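Local coordinates for ribosomal RNA processing protein 6 (Trypanosoma brucei brucei, PDB 4NLC), which probably trims RNA from the 3' end as the exosome-associated 3'-5' exoribonuclease of the nucleus, acting in ribosomal RNA processing, at residues Thr61-Leu66 / Thr223-Tyr228; Thr91-Asp96 / Ile114-Gln119. The protein carries 1 engineered substitution. One frame throughout, in Å; residues are numbered along the deposited sequence.

Contact 1 (Thr61-Leu66 / Thr223-Tyr228)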
loop_
_atom_site.group_PDB
_atom_site.type_symbol
_atom_site.label_atom_id
_atom_site.label_comp_id
_atom_site.label_asym_id
_atom_site.label_seq_id
_atom_site.Cartn_x
_atom_site.Cartn_y
_atom_site.Cartn_z
ATOM N N THR A 61 -27.714 7.877 -3.097
ATOM C CA THR A 61 -27.349 9.180 -3.663
ATOM C C THR A 61 -26.475 8.826 -4.868
ATOM O O THR A 61 -25.377 8.278 -4.682
ATOM C CB THR A 61 -26.638 10.053 -2.636
ATOM O OG1 THR A 61 -27.545 10.327 -1.572
ATOM C CG2 THR A 61 -26.115 11.350 -3.228
ATOM N N PRO A 62 -26.971 9.028 -6.112
ATOM C CA PRO A 62 -26.165 8.632 -7.274
ATOM C C PRO A 62 -24.921 9.481 -7.460
ATOM O O PRO A 62 -24.865 10.625 -7.012
ATOM C CB PRO A 62 -27.140 8.706 -8.462
ATOM C CG PRO A 62 -28.495 8.978 -7.862
ATOM C CD PRO A 62 -28.250 9.631 -6.532
ATOM N N TYR A 63 -23.904 8.874 -8.062
ATOM C CA TYR A 63 -22.629 9.491 -8.388
ATOM C C TYR A 63 -22.886 10.685 -9.310
ATOM O O TYR A 63 -23.875 10.715 -10.048
ATOM C CB TYR A 63 -21.708 8.459 -9.068
ATOM C CG TYR A 63 -22.310 7.799 -10.296
ATOM C CD1 TYR A 63 -23.154 6.699 -10.177
ATOM C CD2 TYR A 63 -22.032 8.275 -11.575
ATOM C CE1 TYR A 63 -23.740 6.112 -11.298
ATOM C CE2 TYR A 63 -22.611 7.692 -12.703
ATOM C CZ TYR A 63 -23.446 6.593 -12.561
ATOM O OH TYR A 63 -23.991 5.975 -13.665
ATOM N N LEU A 64 -22.008 11.659 -9.265
ATOM C CA LEU A 64 -22.149 12.870 -10.064
ATOM C C LEU A 64 -21.621 12.649 -11.481
ATOM O O LEU A 64 -21.041 11.600 -11.776
ATOM C CB LEU A 64 -21.385 14.023 -9.378
ATOM C CG LEU A 64 -21.764 14.377 -7.936
ATOM C CD1 LEU A 64 -21.121 15.685 -7.540
ATOM C CD2 LEU A 64 -23.280 14.502 -7.766
ATOM N N SER A 65 -21.853 13.613 -12.368
ATOM C CA SER A 65 -21.319 13.521 -13.715
ATOM C C SER A 65 -19.835 13.828 -13.640
ATOM O O SER A 65 -19.435 14.791 -12.958
ATOM C CB SER A 65 -21.976 14.552 -14.621
ATOM O OG SER A 65 -21.205 14.703 -15.800
ATOM N N LEU A 66 -19.032 13.073 -14.394
ATOM C CA LEU A 66 -17.591 13.346 -14.481
ATOM C C LEU A 66 -17.324 14.654 -15.267
ATOM O O LEU A 66 -16.269 15.259 -15.108
ATOM C CB LEU A 66 -16.836 12.169 -15.117
ATOM C CG LEU A 66 -16.646 10.927 -14.256
ATOM C CD1 LEU A 66 -16.066 9.796 -15.084
ATOM C CD2 LEU A 66 -15.757 11.207 -13.046
ATOM N N THR A 223 -12.559 6.484 -6.777
ATOM C CA THR A 223 -13.395 6.853 -5.628
ATOM C C THR A 223 -14.739 7.468 -6.016
ATOM O O THR A 223 -15.679 7.424 -5.224
ATOM C CB THR A 223 -12.648 7.791 -4.672
ATOM O OG1 THR A 223 -12.272 8.995 -5.355
ATOM C CG2 THR A 223 -11.462 7.135 -4.012
ATOM N N HIS A 224 -14.810 8.113 -7.190
ATOM C CA HIS A 224 -15.991 8.823 -7.712
ATOM C C HIS A 224 -17.328 8.047 -7.615
ATOM O O HIS A 224 -18.360 8.651 -7.289
ATOM C CB HIS A 224 -15.724 9.260 -9.151
ATOM C CG HIS A 224 -16.863 10.007 -9.762
ATOM N ND1 HIS A 224 -16.997 11.366 -9.600
ATOM C CD2 HIS A 224 -17.902 9.544 -10.501
ATOM C CE1 HIS A 224 -18.107 11.694 -10.242
ATOM N NE2 HIS A 224 -18.692 10.622 -10.788
ATOM N N PHE A 225 -17.298 6.716 -7.827
ATOM C CA PHE A 225 -18.523 5.902 -7.784
ATOM C C PHE A 225 -18.708 5.108 -6.473
ATOM O O PHE A 225 -19.741 4.456 -6.292
ATOM C CB PHE A 225 -18.574 4.930 -8.988
ATOM C CG PHE A 225 -18.221 5.540 -10.330
ATOM C CD1 PHE A 225 -19.197 6.135 -11.121
ATOM C CD2 PHE A 225 -16.927 5.468 -10.826
ATOM C CE1 PHE A 225 -18.878 6.667 -12.369
ATOM C CE2 PHE A 225 -16.603 6.045 -12.053
ATOM C CZ PHE A 225 -17.586 6.602 -12.833
ATOM N N LEU A 226 -17.708 5.153 -5.586
ATOM C CA LEU A 226 -17.660 4.338 -4.393
ATOM C C LEU A 226 -18.752 4.634 -3.362
ATOM O O LEU A 226 -19.245 3.692 -2.734
ATOM C CB LEU A 226 -16.261 4.370 -3.758
ATOM C CG LEU A 226 -15.899 3.193 -2.810
ATOM C CD1 LEU A 226 -16.246 1.826 -3.437
ATOM C CD2 LEU A 226 -14.416 3.216 -2.445
ATOM N N LEU A 227 -19.169 5.891 -3.194
ATOM C CA LEU A 227 -20.248 6.149 -2.224
ATOM C C LEU A 227 -21.605 5.656 -2.710
ATOM O O LEU A 227 -22.391 5.221 -1.889
ATOM C CB LEU A 227 -20.310 7.605 -1.777
ATOM C CG LEU A 227 -19.106 8.113 -0.992
ATOM C CD1 LEU A 227 -19.217 9.605 -0.779
ATOM C CD2 LEU A 227 -18.924 7.356 0.307
ATOM N N TYR A 228 -21.860 5.667 -4.031
ATOM C CA TYR A 228 -23.108 5.107 -4.596
ATOM C C TYR A 228 -23.090 3.605 -4.410
ATOM O O TYR A 228 -24.105 3.038 -4.032
ATOM C CB TYR A 228 -23.284 5.444 -6.081
ATOM C CG TYR A 228 -24.484 4.770 -6.734
ATOM C CD1 TYR A 228 -25.783 5.208 -6.475
ATOM C CD2 TYR A 228 -24.318 3.720 -7.633
ATOM C CE1 TYR A 228 -26.887 4.615 -7.091
ATOM C CE2 TYR A 228 -25.418 3.108 -8.247
ATOM C CZ TYR A 228 -26.699 3.567 -7.978
ATOM O OH TYR A 228 -27.782 2.992 -8.593
HETATM O O HOH W 1 -19.636 11.087 -7.639
#
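His224 and Leu66 show how one imidazole can hold an irregular chain segment. The ring is clasped on several sides: Leu66 CD2 sits 3.5 Å from the ring centroid of His224, almost exactly on the normal, as a CH-pi contact, while water 1 lies over the opposite face near the rim. In the ring plane, NE2 of His224 donates to Leu64 O at 2.7 Å, a bent bond (144°) that reaches the carbonyl from above its plane. The other ring nitrogen is held by Asp120, and bonds at both nitrogens fix the rotation of the ring. Water 1 adds a second tie, accepting from Leu64 N and donating to His224 O. Beside this tight part runs a chain of three rings. Phe225 presses the CD1-CE1 edge of its ring on one face of Tyr63, CD1 lying 3.6 Å from Tyr63 CD2, with planes 65° apart; Tyr63, its ring swung between its two neighbours by a chi1 of 55°, in turn points its edge at the face of Tyr228, centroids 5.8 Å apart. The looser side is at the exposed Thr61 and Pro62, where Pro62 CB stays 4.2 Å from Tyr228 CD1, and the hydroxyl of Tyr228 turns to Arg232. The result is an aromatic cluster with edge-to-face stacks, fastening the loop before strand 71-74 to the junction of helices 213-224 and 226-238 in the exonuclease domain.

Contact 2 (Thr91-Asp96 / Ile114-Gln119)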
loop_
_atom_site.group_PDB
_atom_site.type_symbol
_atom_site.label_atom_id
_atom_site.label_comp_id
_atom_site.label_asym_id
_atom_site.label_seq_id
_atom_site.Cartn_x
_atom_site.Cartn_y
_atom_site.Cartn_z
ATOM N N THR A 91 -20.641 12.724 6.452
ATOM C CA THR A 91 -20.948 11.562 7.307
ATOM C C THR A 91 -20.329 10.281 6.712
ATOM O O THR A 91 -20.254 9.252 7.384
ATOM C CB THR A 91 -22.463 11.435 7.542
ATOM O OG1 THR A 91 -23.124 11.399 6.279
ATOM C CG2 THR A 91 -23.020 12.570 8.405
ATOM N N GLU A 92 -19.905 10.351 5.449
ATOM C CA GLU A 92 -19.248 9.273 4.732
ATOM C C GLU A 92 -18.412 9.802 3.578
ATOM O O GLU A 92 -18.846 10.694 2.843
ATOM C CB GLU A 92 -20.193 8.130 4.290
ATOM C CG GLU A 92 -21.183 8.459 3.189
ATOM C CD GLU A 92 -22.431 9.192 3.623
ATOM O OE1 GLU A 92 -22.869 8.998 4.782
ATOM O OE2 GLU A 92 -22.952 9.991 2.811
ATOM N N ILE A 93 -17.191 9.252 3.441
ATOM C CA ILE A 93 -16.249 9.639 2.383
ATOM C C ILE A 93 -15.689 8.376 1.804
ATOM O O ILE A 93 -15.593 7.381 2.533
ATOM C CB ILE A 93 -15.116 10.596 2.878
ATOM C CG1 ILE A 93 -14.085 9.864 3.798
ATOM C CG2 ILE A 93 -15.675 11.887 3.538
ATOM C CD1 ILE A 93 -12.863 10.715 4.277
ATOM N N ALA A 94 -15.312 8.408 0.503
ATOM C CA ALA A 94 -14.728 7.259 -0.208
ATOM C C ALA A 94 -13.258 7.555 -0.357
ATOM O O ALA A 94 -12.895 8.667 -0.743
ATOM C CB ALA A 94 -15.367 7.092 -1.572
ATOM N N VAL A 95 -12.408 6.583 0.006
ATOM C CA VAL A 95 -10.968 6.738 -0.028
ATOM C C VAL A 95 -10.310 5.586 -0.807
ATOM O O VAL A 95 -10.762 4.436 -0.752
ATOM C CB VAL A 95 -10.357 6.886 1.409
ATOM C CG1 VAL A 95 -8.870 7.276 1.354
ATOM C CG2 VAL A 95 -11.140 7.882 2.286
ATOM N N ASP A 96 -9.221 5.910 -1.512
ATOM C CA ASP A 96 -8.334 4.975 -2.191
ATOM C C ASP A 96 -6.900 5.548 -2.198
ATOM O O ASP A 96 -6.690 6.733 -1.929
ATOM C CB ASP A 96 -8.825 4.587 -3.600
ATOM C CG ASP A 96 -8.140 3.352 -4.198
ATOM O OD1 ASP A 96 -7.609 2.515 -3.412
ATOM O OD2 ASP A 96 -8.144 3.217 -5.448
ATOM N N ILE A 114 -9.930 10.973 -2.681
ATOM C CA ILE A 114 -11.070 11.113 -1.779
ATOM C C ILE A 114 -12.260 11.628 -2.550
ATOM O O ILE A 114 -12.155 12.665 -3.198
ATOM C CB ILE A 114 -10.781 12.029 -0.536
ATOM C CG1 ILE A 114 -9.633 11.487 0.354
ATOM C CG2 ILE A 114 -12.048 12.201 0.322
ATOM C CD1 ILE A 114 -8.628 12.537 0.746
ATOM N N SER A 115 -13.412 10.978 -2.396
ATOM C CA SER A 115 -14.639 11.510 -2.962
ATOM C C SER A 115 -15.647 11.744 -1.857
ATOM O O SER A 115 -15.769 10.929 -0.935
ATOM C CB SER A 115 -15.250 10.573 -4.002
ATOM O OG SER A 115 -14.516 10.493 -5.213
ATOM N N THR A 116 -16.404 12.832 -1.991
ATOM C CA THR A 116 -17.543 13.158 -1.134
ATOM C C THR A 116 -18.744 13.078 -2.060
ATOM O O THR A 116 -18.571 12.926 -3.270
ATOM C CB THR A 116 -17.423 14.557 -0.434
ATOM O OG1 THR A 116 -17.677 15.618 -1.350
ATOM C CG2 THR A 116 -16.095 14.769 0.274
ATOM N N ARG A 117 -19.957 13.223 -1.516
ATOM C CA ARG A 117 -21.185 13.237 -2.316
ATOM C C ARG A 117 -21.202 14.384 -3.337
ATOM O O ARG A 117 -21.949 14.308 -4.298
ATOM C CB ARG A 117 -22.427 13.369 -1.396
ATOM C CG ARG A 117 -22.593 12.239 -0.379
ATOM C CD ARG A 117 -22.686 10.862 -1.032
ATOM N NE ARG A 117 -23.000 9.880 -0.010
ATOM C CZ ARG A 117 -23.512 8.680 -0.228
ATOM N NH1 ARG A 117 -23.722 8.254 -1.467
ATOM N NH2 ARG A 117 -23.812 7.892 0.790
ATOM N N THR A 118 -20.417 15.452 -3.116
ATOM C CA THR A 118 -20.483 16.654 -3.971
ATOM C C THR A 118 -19.233 16.936 -4.805
ATOM O O THR A 118 -19.276 17.796 -5.690
ATOM C CB THR A 118 -20.846 17.891 -3.113
ATOM O OG1 THR A 118 -20.049 17.919 -1.909
ATOM C CG2 THR A 118 -22.320 17.943 -2.781
ATOM N N GLN A 119 -18.119 16.243 -4.517
ATOM C CA GLN A 119 -16.875 16.498 -5.226
ATOM C C GLN A 119 -15.801 15.448 -4.977
ATOM O O GLN A 119 -15.911 14.637 -4.049
ATOM C CB GLN A 119 -16.344 17.905 -4.874
ATOM C CG GLN A 119 -16.032 18.078 -3.404
ATOM C CD GLN A 119 -15.659 19.494 -3.072
ATOM O OE1 GLN A 119 -16.139 20.059 -2.088
ATOM N NE2 GLN A 119 -14.742 20.072 -3.831
HETATM O O HOH W 2 -19.711 12.766 1.408
#
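Glu92 and Arg117 join the two chain segments by a salt bridge whose shape follows from two folded side chains. Glu92 has CG between its backbone N and carbonyl carbon (chi1 70°), and a turn about CB-CG (chi2 -81°) swings the carboxylate across to the arginine. Arg117, itself folded about CB-CG, comes to it crosswise, presenting its guanidinium edge-on with the two planes steeply turned (77°). Two N-H groups reach the same oxygen: NE of Arg117 donates to Glu92 OE2 at 2.8 Å, on its anti side and somewhat out of the carboxylate plane, while OE2 lies in the guanidinium plane; NH2 adds a weak bond of 3.0 Å to Glu92 OE2. Arg117 NH2 also bridges to Asp231, while Glu92 OE1 accepts from Thr91 OG1 and bonds to Gln54. Ala94 and Ser115 exchange two backbone bonds of 2.9 Å, N to O each way. Ile93 CD1 approaches Ile114 CG2 at 4.3 Å and Val95 CG2 meets Ile114 CG1, on the face packed by helix 77-87; Ala94 CB is turned to helix 226-238. Further on, Thr116 OG1 accepts from Thr118 N in an ST turn. This is an antiparallel beta hairpin, strands 92-100 and 108-115, in the central mixed sheet of an RNase H-like exonuclease domain.

Overall arrangement
The two contacts lie about 9 Å apart, centre to centre, illustrating how nested contacts can share one domain. Contact 2 falls within the loop that contact 1 closes: 61-66 comes first, the hairpin strands 92-100 and 108-115 follow, and 223-228 returns last. Helix 226-238 joins them, laying Leu226 and Leu227 on Ala94, and Thr223 OG1 probably hydrogen-bonds to Ser115 OG at 2.7 Å. Asp231 of the same helix is shared between the contacts, since it also accepts from Thr61 N, and Asp120 is shared through its bond to Ser115 OG. Together they tie the loop before the sheet and helices 213-224 and 226-238 onto the central strands.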